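L-Ala-D/L-Glu epimerase, a muconate lactonizing enzyme (Klebsiella pneumoniae subsp. pneumoniae MGH 78578, PDB 3FCP) belongs to the enolase superfamily, pairing an N-terminal capping domain with a TIM-barrel-like domain that holds a magnesium ion. Local coordinates at residues W13-P18 with D336-V341; H74-L79 with G97-N102; K150-G155 with V187-D192; R181-I186 with M219-I224; L273-A278 with T310-H315. All coordinates share one frame; numbering follows the deposited sequence.

How the contacts relate
Contact 5 lies nearest the chain's centre, about 5 Å from it, and the others 18 to 25 Å away. Contact 1 joins the first strand to a late loop, so contacts 2 to 5 all fall inside the loop it closes. Contact 2 ties two helices of the N-terminal domain, whereas contacts 3, 4 and 5 belong to the barrel domain. Contacts 3 and 4, with centres 10 Å apart, share helix 176-189 and interleave along the chain, giving continuous packing around one sector of the barrel. Contacts 2 and 3 lie on opposite sides of the chain's centre, 46 Å apart between their centres, in the two different domains.

Contact 1: W13-P18 with D336-V341; sequences WIVDVP and DDIVSV
Val15 and Ile338 meet branch to branch, the CG1 methyl of Val15 lying 3.7 Å from the CG2 methyl of Ile338, and the two side chains cross at a slant instead of running alongside each other. The torsions explain which branches touch. Val15 holds CG1 opposite its backbone N (chi1 -176°), while in Ile338 a chi1 of 45° wedges CG1 between the backbone N and the carbonyl carbon and leaves CG2 to face the strand. Two residues further along the strand, Val17 also points its CB at the loop, but its neighbour there is backbone: Val17 CB lies 3.7 Å from Asp336 O, with CG1 of Val17 at 4.1 Å from the same oxygen. The CG corner of the Pro18 ring comes within 4.5 Å of Asp336 CB, a loose edge to the patch. The touching parts, Val15 to Pro18 and Asp336 to Ile338, run 167° apart, yet their backbones do not pair, and both the N and the O of Asp336 are buried here without a partner in the model. The loop secures its own shape: Ile338 N donates to Asp337 OD1 at 2.6 Å, on the anti side of the carboxylate. Asp336 OD1 bonds Tyr370 OH, and Asp337 OD2 takes Thr307 N. Strand 7-17 is bonded through its backbone to strand 33-42 and, from Ile14 and Asp16, to Arg372 and Tyr370 near the C-terminus; helix 364-370 packs on Val15 and Pro18, while Ile338 reaches both Ile37 of strand 33-42 and Val308 of helix 307-317, joining the N-terminal sheet to the barrel domain.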
# COMPACT_ATOMS: atom_id res chain seq x y z
N TRP A 13 -42.25 3.17 -27.61
CA TRP A 13 -42.07 3.45 -29.02
C TRP A 13 -40.68 3.99 -29.26
O TRP A 13 -40.11 4.67 -28.39
CB TRP A 13 -43.04 4.54 -29.48
CG TRP A 13 -44.48 4.32 -29.16
CD1 TRP A 13 -45.42 3.77 -29.97
CD2 TRP A 13 -45.15 4.72 -27.96
NE1 TRP A 13 -46.65 3.81 -29.36
CE2 TRP A 13 -46.52 4.38 -28.12
CE3 TRP A 13 -44.74 5.33 -26.77
CZ2 TRP A 13 -47.48 4.64 -27.13
CZ3 TRP A 13 -45.70 5.58 -25.79
CH2 TRP A 13 -47.05 5.24 -25.98
N ILE A 14 -40.12 3.69 -30.43
CA ILE A 14 -38.82 4.23 -30.78
C ILE A 14 -39.24 5.43 -31.61
O ILE A 14 -39.96 5.29 -32.60
CB ILE A 14 -37.99 3.28 -31.66
CG1 ILE A 14 -37.57 2.05 -30.84
CG2 ILE A 14 -36.76 4.02 -32.18
CD1 ILE A 14 -36.69 1.06 -31.60
N VAL A 15 -38.82 6.61 -31.19
CA VAL A 15 -39.18 7.84 -31.88
C VAL A 15 -37.96 8.50 -32.49
O VAL A 15 -36.96 8.71 -31.80
CB VAL A 15 -39.85 8.82 -30.91
CG1 VAL A 15 -40.31 10.05 -31.65
CG2 VAL A 15 -41.03 8.14 -30.23
N ASP A 16 -38.04 8.82 -33.77
CA ASP A 16 -36.94 9.49 -34.46
C ASP A 16 -37.35 10.93 -34.70
O ASP A 16 -38.22 11.22 -35.53
CB ASP A 16 -36.63 8.80 -35.79
CG ASP A 16 -36.16 7.37 -35.61
OD1 ASP A 16 -35.31 7.14 -34.72
OD2 ASP A 16 -36.62 6.48 -36.35
N VAL A 17 -36.73 11.83 -33.94
CA VAL A 17 -37.02 13.25 -34.03
C VAL A 17 -35.87 13.96 -34.72
O VAL A 17 -34.70 13.64 -34.50
CB VAL A 17 -37.24 13.87 -32.64
CG1 VAL A 17 -38.49 13.28 -32.00
CG2 VAL A 17 -36.03 13.60 -31.75
N PRO A 18 -36.19 14.96 -35.57
CA PRO A 18 -35.19 15.73 -36.30
C PRO A 18 -34.37 16.67 -35.41
O PRO A 18 -34.90 17.27 -34.47
CB PRO A 18 -36.02 16.48 -37.33
CG PRO A 18 -37.27 16.76 -36.57
CD PRO A 18 -37.55 15.43 -35.90
N ASP A 336 -37.95 19.45 -33.13
CA ASP A 336 -39.27 19.10 -32.61
C ASP A 336 -39.12 18.00 -31.56
O ASP A 336 -38.10 17.30 -31.54
CB ASP A 336 -40.18 18.60 -33.75
CG ASP A 336 -41.66 18.88 -33.50
OD1 ASP A 336 -42.50 18.47 -34.33
OD2 ASP A 336 -41.99 19.51 -32.47
N ASP A 337 -40.12 17.84 -30.70
CA ASP A 337 -40.08 16.83 -29.65
C ASP A 337 -41.46 16.17 -29.59
O ASP A 337 -42.35 16.53 -30.36
CB ASP A 337 -39.76 17.48 -28.30
CG ASP A 337 -39.09 16.53 -27.32
OD1 ASP A 337 -39.38 15.31 -27.34
OD2 ASP A 337 -38.26 17.01 -26.51
N ILE A 338 -41.65 15.23 -28.68
CA ILE A 338 -42.93 14.56 -28.55
C ILE A 338 -43.77 15.02 -27.36
O ILE A 338 -44.71 14.34 -26.96
CB ILE A 338 -42.77 13.01 -28.51
CG1 ILE A 338 -41.62 12.60 -27.58
CG2 ILE A 338 -42.51 12.47 -29.92
CD1 ILE A 338 -41.92 12.79 -26.11
N VAL A 339 -43.43 16.18 -26.79
CA VAL A 339 -44.19 16.72 -25.67
C VAL A 339 -45.09 17.86 -26.16
O VAL A 339 -44.83 18.47 -27.20
CB VAL A 339 -43.27 17.28 -24.53
CG1 VAL A 339 -42.46 16.15 -23.91
CG2 VAL A 339 -42.34 18.37 -25.07
N SER A 340 -46.15 18.15 -25.41
CA SER A 340 -47.06 19.21 -25.80
C SER A 340 -46.43 20.58 -25.55
O SER A 340 -46.57 21.49 -26.37
CB SER A 340 -48.38 19.09 -25.03
OG SER A 340 -48.16 19.19 -23.63
N VAL A 341 -45.72 20.72 -24.42
CA VAL A 341 -45.07 21.97 -24.06
C VAL A 341 -43.62 21.76 -23.61
O VAL A 341 -43.35 21.03 -22.66
CB VAL A 341 -45.84 22.68 -22.92
CG1 VAL A 341 -45.14 23.98 -22.54
CG2 VAL A 341 -47.27 22.94 -23.35

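Contact 2: H74-L79 with G97-N102; sequences HYLTPL and GAIKGN
Ala98, the last helical residue of 88-98, directs its CB toward the neighbouring helix, where the CD2 branch of Leu79 lies 4.1 Å from Ala98 CB. Leu79 presents that branch with its CG swung opposite the backbone N. Ile99 comes next, leaves helical backbone angles, and has the largest share of the buried surface in this contact. Its chi2 of -63° bends CD1 back from the extended line, so that Ile99 CD1 sits 3.8 Å from Tyr75 CB and approaches the tyrosine ring obliquely. The CG1 of the same side chain meets the CD2 methyl of Leu76 at 4.3 Å. Ile99 therefore fits between Tyr75 and Leu76, one turn before Leu79 on helix 65-80. Lys100 and Gly101 make no contact with segment 74-79. Gly101, at positive phi, makes the bend, and its carbonyl joins that of Ile99 in accepting from Lys106 NZ. Asn102, at the N-cap position of helix 103-121, braces the turn: its ND2 donates to Lys100 O at 2.9 Å with an N-H...O angle of 170°, the acceptor lying in the amide plane. The same ND2 bonds Val62 O of the second subunit, so one amide links the turn to that subunit. Tyr75 OH likewise leaves the patch, bonding Glu66 of the second subunit. The chemistry is accordingly divided: methyl and methylene groups join helix 65-80 to the end of helix 88-98 and the residue just beyond it without directional bonds, whereas polar groups at the margins fix the turn and attach it to the neighbouring subunit.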
# COMPACT_ATOMS: atom_id res chain seq x y z
N HIS A 74 -39.96 -7.21 -24.07
CA HIS A 74 -39.84 -8.62 -23.71
C HIS A 74 -39.57 -9.00 -22.26
O HIS A 74 -39.91 -10.10 -21.85
CB HIS A 74 -38.77 -9.29 -24.57
CG HIS A 74 -39.10 -9.33 -26.02
ND1 HIS A 74 -38.93 -8.24 -26.85
CD2 HIS A 74 -39.61 -10.31 -26.80
CE1 HIS A 74 -39.32 -8.55 -28.07
NE2 HIS A 74 -39.73 -9.81 -28.07
N TYR A 75 -38.95 -8.10 -21.49
CA TYR A 75 -38.61 -8.43 -20.12
C TYR A 75 -39.23 -7.58 -19.02
O TYR A 75 -39.88 -8.11 -18.12
CB TYR A 75 -37.08 -8.44 -19.99
CG TYR A 75 -36.44 -9.50 -20.85
CD1 TYR A 75 -36.44 -10.84 -20.45
CD2 TYR A 75 -35.92 -9.19 -22.11
CE1 TYR A 75 -35.94 -11.84 -21.29
CE2 TYR A 75 -35.42 -10.19 -22.95
CZ TYR A 75 -35.43 -11.51 -22.53
OH TYR A 75 -34.97 -12.51 -23.37
N LEU A 76 -39.05 -6.27 -19.09
CA LEU A 76 -39.60 -5.40 -18.06
C LEU A 76 -41.13 -5.39 -18.02
O LEU A 76 -41.73 -5.38 -16.94
CB LEU A 76 -39.06 -3.98 -18.24
CG LEU A 76 -37.60 -3.83 -17.80
CD1 LEU A 76 -36.99 -2.55 -18.38
CD2 LEU A 76 -37.53 -3.84 -16.28
N THR A 77 -41.78 -5.42 -19.19
CA THR A 77 -43.23 -5.38 -19.23
C THR A 77 -43.89 -6.58 -18.54
O THR A 77 -44.72 -6.40 -17.65
CB THR A 77 -43.73 -5.24 -20.68
OG1 THR A 77 -43.30 -3.98 -21.20
CG2 THR A 77 -45.26 -5.31 -20.73
N PRO A 78 -43.53 -7.81 -18.93
CA PRO A 78 -44.18 -8.93 -18.25
C PRO A 78 -43.76 -9.07 -16.78
O PRO A 78 -44.49 -9.65 -15.97
CB PRO A 78 -43.78 -10.14 -19.11
CG PRO A 78 -42.47 -9.72 -19.71
CD PRO A 78 -42.74 -8.27 -20.08
N LEU A 79 -42.61 -8.51 -16.43
CA LEU A 79 -42.13 -8.59 -15.06
C LEU A 79 -42.89 -7.64 -14.13
O LEU A 79 -43.17 -7.97 -12.97
CB LEU A 79 -40.62 -8.27 -15.03
CG LEU A 79 -39.81 -8.27 -13.73
CD1 LEU A 79 -40.17 -7.06 -12.91
CD2 LEU A 79 -40.04 -9.56 -12.94
N GLY A 97 -33.33 -7.64 -9.47
CA GLY A 97 -33.19 -9.05 -9.18
C GLY A 97 -33.38 -9.92 -10.41
O GLY A 97 -32.76 -10.98 -10.53
N ALA A 98 -34.21 -9.46 -11.35
CA ALA A 98 -34.48 -10.23 -12.56
C ALA A 98 -33.79 -9.74 -13.83
O ALA A 98 -33.70 -10.48 -14.82
CB ALA A 98 -35.99 -10.28 -12.79
N ILE A 99 -33.29 -8.51 -13.80
CA ILE A 99 -32.65 -7.94 -14.98
C ILE A 99 -31.27 -7.37 -14.67
O ILE A 99 -31.15 -6.43 -13.89
CB ILE A 99 -33.50 -6.77 -15.56
CG1 ILE A 99 -34.96 -7.21 -15.75
CG2 ILE A 99 -32.89 -6.28 -16.86
CD1 ILE A 99 -35.13 -8.33 -16.74
N LYS A 100 -30.24 -7.93 -15.30
CA LYS A 100 -28.88 -7.46 -15.11
C LYS A 100 -28.66 -6.28 -16.05
O LYS A 100 -29.16 -6.28 -17.18
CB LYS A 100 -27.87 -8.56 -15.45
CG LYS A 100 -27.96 -9.81 -14.59
CD LYS A 100 -27.58 -9.53 -13.14
CE LYS A 100 -27.51 -10.82 -12.34
NZ LYS A 100 -27.09 -10.60 -10.93
N GLY A 101 -27.93 -5.27 -15.59
CA GLY A 101 -27.66 -4.10 -16.41
C GLY A 101 -28.91 -3.48 -17.01
O GLY A 101 -29.93 -3.32 -16.33
N ASN A 102 -28.83 -3.11 -18.29
CA ASN A 102 -29.96 -2.50 -18.99
C ASN A 102 -30.50 -1.31 -18.20
O ASN A 102 -31.71 -1.15 -18.04
CB ASN A 102 -31.06 -3.55 -19.20
CG ASN A 102 -30.70 -4.55 -20.29
OD1 ASN A 102 -31.01 -4.34 -21.46
ND2 ASN A 102 -30.03 -5.64 -19.91

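Contact 3: K150-G155 with V187-D192; sequences KDIAEG and VEALGD
Ile152 faces Ala189 and Leu190 with every branch of its side chain. Its CD1 is 3.7 Å from Ala189 CB, and CG2 comes from the other limb to 3.8 Å from the same Ala189 CB, so the alanine methyl is straddled by the fork. Having CG1 opposite the carbonyl carbon (chi1 -72°) and CG2 opposite the backbone N spreads the two limbs in this way. The CG1 methylene also meets Leu190 CD1 at 4.0 Å, the two side chains meeting at an oblique angle. One turn on, Gly155 offers a bare CA, and Leu190 CD2 lies 4.1 Å from Gly155 CA. The backbones lie close at both points, 6.8 Å between the CA atoms of Ile152 and Ala189 and 7.1 Å between those of Gly155 and Leu190. Leu190, the first residue past the helical angles, also touches Leu143 of strand 136-143. Every contact across the two segments is apolar. Helices 148-158 and 176-189 thus lie side by side on the outside of the barrel, the first linking parallel strands 136-143 and 166-170 in a beta-alpha-beta crossover, as expected of the TIM-barrel-like domain of enolase-superfamily proteins.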
# COMPACT_ATOMS: atom_id res chain seq x y z
N LYS A 150 -16.06 28.65 -35.83
CA LYS A 150 -17.49 28.50 -35.61
C LYS A 150 -17.82 28.40 -34.12
O LYS A 150 -18.75 29.05 -33.64
CB LYS A 150 -18.01 27.27 -36.35
CG LYS A 150 -17.97 27.40 -37.87
CD LYS A 150 -18.57 26.20 -38.57
CE LYS A 150 -18.47 26.34 -40.08
NZ LYS A 150 -19.03 25.16 -40.80
N ASP A 151 -17.04 27.59 -33.39
CA ASP A 151 -17.27 27.42 -31.96
C ASP A 151 -17.14 28.74 -31.19
O ASP A 151 -17.99 29.06 -30.36
CB ASP A 151 -16.28 26.41 -31.37
CG ASP A 151 -16.52 25.00 -31.87
OD1 ASP A 151 -17.67 24.69 -32.24
OD2 ASP A 151 -15.56 24.20 -31.87
N ILE A 152 -16.08 29.49 -31.48
CA ILE A 152 -15.86 30.77 -30.82
C ILE A 152 -17.01 31.73 -31.07
O ILE A 152 -17.46 32.43 -30.16
CB ILE A 152 -14.54 31.42 -31.28
CG1 ILE A 152 -13.36 30.65 -30.68
CG2 ILE A 152 -14.50 32.89 -30.87
CD1 ILE A 152 -12.00 31.12 -31.16
N ALA A 153 -17.49 31.77 -32.31
CA ALA A 153 -18.59 32.65 -32.69
C ALA A 153 -19.81 32.31 -31.84
O ALA A 153 -20.38 33.17 -31.15
CB ALA A 153 -18.92 32.47 -34.17
N GLU A 154 -20.20 31.04 -31.89
CA GLU A 154 -21.35 30.54 -31.14
C GLU A 154 -21.19 30.91 -29.67
O GLU A 154 -22.11 31.47 -29.06
CB GLU A 154 -21.42 29.02 -31.30
CG GLU A 154 -22.81 28.43 -31.19
CD GLU A 154 -22.83 26.96 -31.59
OE1 GLU A 154 -22.18 26.14 -30.91
OE2 GLU A 154 -23.50 26.62 -32.59
N GLY A 155 -20.03 30.62 -29.10
CA GLY A 155 -19.79 30.95 -27.71
C GLY A 155 -19.82 32.45 -27.48
O GLY A 155 -20.26 32.92 -26.43
N VAL A 187 -10.11 29.13 -25.33
CA VAL A 187 -9.84 29.64 -23.99
C VAL A 187 -9.46 31.12 -24.04
O VAL A 187 -9.94 31.92 -23.24
CB VAL A 187 -8.70 28.84 -23.31
CG1 VAL A 187 -8.28 29.52 -22.00
CG2 VAL A 187 -9.17 27.42 -23.02
N GLU A 188 -8.61 31.49 -25.00
CA GLU A 188 -8.18 32.88 -25.15
C GLU A 188 -9.36 33.78 -25.52
O GLU A 188 -9.54 34.85 -24.94
CB GLU A 188 -7.13 33.00 -26.26
CG GLU A 188 -5.98 32.02 -26.15
CD GLU A 188 -4.94 32.24 -27.23
OE1 GLU A 188 -5.33 32.49 -28.40
OE2 GLU A 188 -3.73 32.14 -26.92
N ALA A 189 -10.16 33.32 -26.48
CA ALA A 189 -11.31 34.07 -26.96
C ALA A 189 -12.44 34.24 -25.94
O ALA A 189 -12.89 35.35 -25.69
CB ALA A 189 -11.86 33.42 -28.23
N LEU A 190 -12.90 33.13 -25.37
CA LEU A 190 -13.98 33.16 -24.38
C LEU A 190 -13.37 33.27 -22.99
O LEU A 190 -13.94 32.81 -22.00
CB LEU A 190 -14.83 31.89 -24.48
CG LEU A 190 -15.57 31.58 -25.79
CD1 LEU A 190 -14.60 31.51 -26.95
CD2 LEU A 190 -16.32 30.26 -25.64
N GLY A 191 -12.21 33.91 -22.94
CA GLY A 191 -11.45 34.09 -21.72
C GLY A 191 -12.10 34.27 -20.36
O GLY A 191 -12.72 33.35 -19.81
N ASP A 192 -11.93 35.47 -19.82
CA ASP A 192 -12.41 35.85 -18.50
C ASP A 192 -13.80 35.40 -18.05
O ASP A 192 -13.93 34.67 -17.07
CB ASP A 192 -12.29 37.37 -18.35
CG ASP A 192 -12.28 37.81 -16.89
OD1 ASP A 192 -12.17 39.03 -16.65
OD2 ASP A 192 -12.38 36.95 -16.00

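Contact 4: R181-I186 with M219-I224; sequences RHTRAI and MGVDLI
The CA atoms of Arg184 and Met219 are 6.7 Å apart, and those of Thr183 and Val221 8.8 Å, so helix 176-189 lies nearer the end of helix 206-218 than the run-up to strand 223-225. In the TIM-barrel-like domain this packs helix 176-189 against the turn that leads from helix 206-218 to strand 223-225, an alpha-to-beta connection of the barrel. The turn itself is a Schellman motif, with Gly220 at phi 99° after the last helical turn. Met219 dominates the contact. Its CG is set between the backbone N and the carbonyl carbon, and the chain is bent at chi3 (85°), which folds SD and CE against the helix. SD lies 3.6 Å from Arg184 CA, while the CE methyl covers one face of the Arg184 guanidinium, 3.6 Å above the plane and displaced toward its rim. At the root of the methionine, CB is 3.6 Å from Arg184 NH2. The arginine reaches back by a bend at its chi3, its guanidinium resting against the methionine instead of extending straight outward; its NH1 also makes a long, weak ion pair with Glu215 of helix 206-218. Deeper in, Thr183 CG2 meets SD of Met219 at 3.7 Å, with Leu216 of helix 206-218 and Val198 of strand 195-199 also touching that threonine. Its hydroxyl is buried without a polar partner in the model: Thr183 OG1 has SD of Met219 at 3.7 Å and the CG2 methyl of Val221 at 4.1 Å.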
# COMPACT_ATOMS: atom_id res chain seq x y z
N ARG A 181 -4.46 23.14 -29.70
CA ARG A 181 -4.44 24.47 -30.31
C ARG A 181 -5.88 24.96 -30.43
O ARG A 181 -6.16 26.15 -30.25
CB ARG A 181 -3.77 24.42 -31.68
CG ARG A 181 -2.28 24.12 -31.61
CD ARG A 181 -1.67 23.86 -32.98
NE ARG A 181 -1.85 24.98 -33.91
CZ ARG A 181 -2.92 25.14 -34.68
NH1 ARG A 181 -3.91 24.25 -34.65
NH2 ARG A 181 -3.01 26.18 -35.50
N HIS A 182 -6.77 24.03 -30.73
CA HIS A 182 -8.20 24.33 -30.85
C HIS A 182 -8.71 24.84 -29.50
O HIS A 182 -9.32 25.90 -29.42
CB HIS A 182 -8.96 23.06 -31.25
CG HIS A 182 -10.45 23.16 -31.09
ND1 HIS A 182 -11.23 23.95 -31.91
CD2 HIS A 182 -11.29 22.55 -30.23
CE1 HIS A 182 -12.50 23.82 -31.56
NE2 HIS A 182 -12.56 22.98 -30.54
N THR A 183 -8.45 24.08 -28.44
CA THR A 183 -8.91 24.47 -27.12
C THR A 183 -8.25 25.76 -26.63
O THR A 183 -8.91 26.62 -26.05
CB THR A 183 -8.70 23.32 -26.08
OG1 THR A 183 -9.00 23.80 -24.76
CG2 THR A 183 -7.28 22.82 -26.12
N ARG A 184 -6.95 25.90 -26.87
CA ARG A 184 -6.25 27.11 -26.44
C ARG A 184 -6.89 28.35 -27.07
O ARG A 184 -7.08 29.37 -26.41
CB ARG A 184 -4.77 27.05 -26.83
CG ARG A 184 -3.95 28.22 -26.29
CD ARG A 184 -2.50 28.13 -26.74
NE ARG A 184 -1.84 26.92 -26.27
CZ ARG A 184 -1.57 26.66 -24.99
NH1 ARG A 184 -0.97 25.52 -24.66
NH2 ARG A 184 -1.89 27.54 -24.05
N ALA A 185 -7.23 28.26 -28.36
CA ALA A 185 -7.85 29.37 -29.08
C ALA A 185 -9.17 29.77 -28.43
O ALA A 185 -9.45 30.96 -28.23
CB ALA A 185 -8.08 28.99 -30.54
N ILE A 186 -9.98 28.77 -28.08
CA ILE A 186 -11.27 29.04 -27.46
C ILE A 186 -11.09 29.64 -26.07
O ILE A 186 -11.83 30.54 -25.67
CB ILE A 186 -12.11 27.74 -27.36
CG1 ILE A 186 -12.42 27.23 -28.77
CG2 ILE A 186 -13.41 28.02 -26.61
CD1 ILE A 186 -13.10 25.88 -28.82
N MET A 219 -3.32 25.84 -19.46
CA MET A 219 -4.01 26.92 -20.16
C MET A 219 -5.26 27.43 -19.44
O MET A 219 -5.93 28.34 -19.92
CB MET A 219 -4.33 26.53 -21.61
CG MET A 219 -5.19 25.28 -21.82
SD MET A 219 -5.68 25.01 -23.56
CE MET A 219 -4.30 24.17 -24.18
N GLY A 220 -5.57 26.86 -18.28
CA GLY A 220 -6.72 27.34 -17.53
C GLY A 220 -8.03 26.59 -17.63
O GLY A 220 -9.06 27.07 -17.15
N VAL A 221 -8.03 25.41 -18.25
CA VAL A 221 -9.25 24.63 -18.36
C VAL A 221 -9.69 24.25 -16.94
O VAL A 221 -8.87 23.80 -16.14
CB VAL A 221 -9.01 23.37 -19.22
CG1 VAL A 221 -10.25 22.49 -19.25
CG2 VAL A 221 -8.62 23.79 -20.63
N ASP A 222 -10.97 24.45 -16.63
CA ASP A 222 -11.48 24.17 -15.29
C ASP A 222 -11.82 22.72 -15.00
O ASP A 222 -11.80 22.29 -13.85
CB ASP A 222 -12.75 24.99 -15.01
CG ASP A 222 -12.50 26.48 -15.05
OD1 ASP A 222 -11.42 26.92 -14.62
OD2 ASP A 222 -13.40 27.21 -15.51
N LEU A 223 -12.12 21.96 -16.05
CA LEU A 223 -12.50 20.57 -15.86
C LEU A 223 -12.21 19.75 -17.11
O LEU A 223 -12.48 20.19 -18.23
CB LEU A 223 -14.00 20.51 -15.55
CG LEU A 223 -14.65 19.19 -15.12
CD1 LEU A 223 -14.17 18.81 -13.72
CD2 LEU A 223 -16.17 19.36 -15.13
N ILE A 224 -11.66 18.56 -16.92
CA ILE A 224 -11.34 17.66 -18.02
C ILE A 224 -12.17 16.40 -17.82
O ILE A 224 -12.00 15.69 -16.82
CB ILE A 224 -9.84 17.26 -18.01
CG1 ILE A 224 -8.96 18.51 -18.04
CG2 ILE A 224 -9.54 16.35 -19.20
CD1 ILE A 224 -7.46 18.21 -17.85

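Contact 5: L273-A278 with T310-H315; sequences LKIAKA and TVASLH
Ile275 carries its CG1 between the backbone N and the carbonyl carbon: chi1 of 66° aims the CG1 branch at helix 307-317, and an extended chi2 of 176° carries CD1 onto Ser313 and Ala312; there Ser313 has its OG opposite the carbonyl carbon (chi1 -54°), turned to the same place. Ile275 CD1 thereby comes 3.4 Å from Ser313 OG and 3.9 Å from Ala312 CB, while its CG2 branch lies 3.9 Å from Ser313 CA. CD1 and CG1 lie on the hydroxyl, and CG2 is as close to Ser313 OG as to Ser313 CA. A water provides the polar link: it accepts from Ile275 N at 3.0 Å and donates to Ser313 OG at 2.9 Å. Ser313 OG is also bonded to Gly309 O one turn earlier in its own helix, so the hydroxyl is held between water and carbonyl. The water thus occupies the beginning of the short helix 275-278, satisfying its first backbone N. Helix 103-121 of the N-terminal domain borders the pair, Ser107 meeting Ile275 and Thr111 meeting Ala312. Just before Ile275, Lys274 NZ bonds Asp250, a magnesium ligand together with Asn201 and Glu251, and Lys277 NZ forms a salt bridge to the same aspartate. The contact therefore sits at the end of strand 270-273 beside the metal site, where barrel and capping domain meet as in other enolase-superfamily members.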
# COMPACT_ATOMS: atom_id res chain seq x y z
N LEU A 273 -23.12 12.54 -13.16
CA LEU A 273 -24.32 11.76 -12.87
C LEU A 273 -25.22 11.75 -14.11
O LEU A 273 -25.40 12.77 -14.76
CB LEU A 273 -25.10 12.38 -11.70
CG LEU A 273 -24.37 12.65 -10.38
CD1 LEU A 273 -25.31 13.39 -9.42
CD2 LEU A 273 -23.91 11.34 -9.77
N LYS A 274 -25.77 10.58 -14.43
CA LYS A 274 -26.70 10.45 -15.56
C LYS A 274 -27.74 9.42 -15.18
O LYS A 274 -27.40 8.31 -14.77
CB LYS A 274 -25.96 10.01 -16.84
CG LYS A 274 -24.96 11.05 -17.37
CD LYS A 274 -24.36 10.64 -18.70
CE LYS A 274 -23.36 11.69 -19.21
NZ LYS A 274 -22.81 11.32 -20.53
N ILE A 275 -29.02 9.76 -15.32
CA ILE A 275 -30.05 8.80 -14.94
C ILE A 275 -29.98 7.52 -15.77
O ILE A 275 -30.23 6.43 -15.24
CB ILE A 275 -31.49 9.42 -15.01
CG1 ILE A 275 -31.88 9.75 -16.44
CG2 ILE A 275 -31.55 10.67 -14.13
CD1 ILE A 275 -33.33 10.27 -16.55
N ALA A 276 -29.60 7.64 -17.04
CA ALA A 276 -29.50 6.48 -17.93
C ALA A 276 -28.45 5.47 -17.48
O ALA A 276 -28.64 4.26 -17.63
CB ALA A 276 -29.19 6.94 -19.37
N LYS A 277 -27.33 5.96 -16.94
CA LYS A 277 -26.26 5.09 -16.48
C LYS A 277 -26.59 4.38 -15.17
O LYS A 277 -26.15 3.25 -14.95
CB LYS A 277 -24.95 5.88 -16.28
CG LYS A 277 -24.31 6.44 -17.56
CD LYS A 277 -22.91 7.01 -17.31
CE LYS A 277 -22.91 8.16 -16.30
NZ LYS A 277 -21.53 8.63 -15.95
N ALA A 278 -27.36 5.04 -14.31
CA ALA A 278 -27.71 4.48 -13.01
C ALA A 278 -29.01 3.70 -12.93
O ALA A 278 -29.19 2.87 -12.04
CB ALA A 278 -27.72 5.59 -11.97
N THR A 310 -34.84 14.71 -20.18
CA THR A 310 -34.13 15.86 -19.64
C THR A 310 -34.78 16.36 -18.37
O THR A 310 -34.09 16.58 -17.37
CB THR A 310 -34.06 16.99 -20.69
OG1 THR A 310 -33.19 16.59 -21.75
CG2 THR A 310 -33.53 18.27 -20.06
N VAL A 311 -36.11 16.53 -18.37
CA VAL A 311 -36.76 17.03 -17.15
C VAL A 311 -36.68 15.97 -16.04
O VAL A 311 -36.55 16.31 -14.86
CB VAL A 311 -38.26 17.43 -17.41
CG1 VAL A 311 -39.13 16.19 -17.55
CG2 VAL A 311 -38.76 18.30 -16.26
N ALA A 312 -36.74 14.70 -16.42
CA ALA A 312 -36.63 13.62 -15.44
C ALA A 312 -35.30 13.79 -14.71
O ALA A 312 -35.23 13.70 -13.48
CB ALA A 312 -36.68 12.27 -16.14
N SER A 313 -34.24 14.05 -15.48
CA SER A 313 -32.91 14.26 -14.90
C SER A 313 -32.89 15.50 -14.03
O SER A 313 -32.34 15.49 -12.93
CB SER A 313 -31.86 14.42 -16.00
OG SER A 313 -31.89 13.33 -16.90
N LEU A 314 -33.49 16.59 -14.52
CA LEU A 314 -33.51 17.84 -13.76
C LEU A 314 -34.20 17.71 -12.40
O LEU A 314 -33.78 18.32 -11.43
CB LEU A 314 -34.19 18.97 -14.55
CG LEU A 314 -33.49 19.85 -15.60
CD1 LEU A 314 -32.10 20.28 -15.14
CD2 LEU A 314 -33.40 19.12 -16.89
N HIS A 315 -35.27 16.91 -12.32
CA HIS A 315 -35.95 16.74 -11.03
C HIS A 315 -34.98 16.16 -10.00
O HIS A 315 -34.99 16.55 -8.84
CB HIS A 315 -37.17 15.85 -11.19
CG HIS A 315 -38.39 16.58 -11.66
ND1 HIS A 315 -39.09 17.46 -10.85
CD2 HIS A 315 -39.03 16.57 -12.85
CE1 HIS A 315 -40.10 17.97 -11.53
NE2 HIS A 315 -40.09 17.45 -12.75
O HOH W 1 -29.16 12.34 -16.92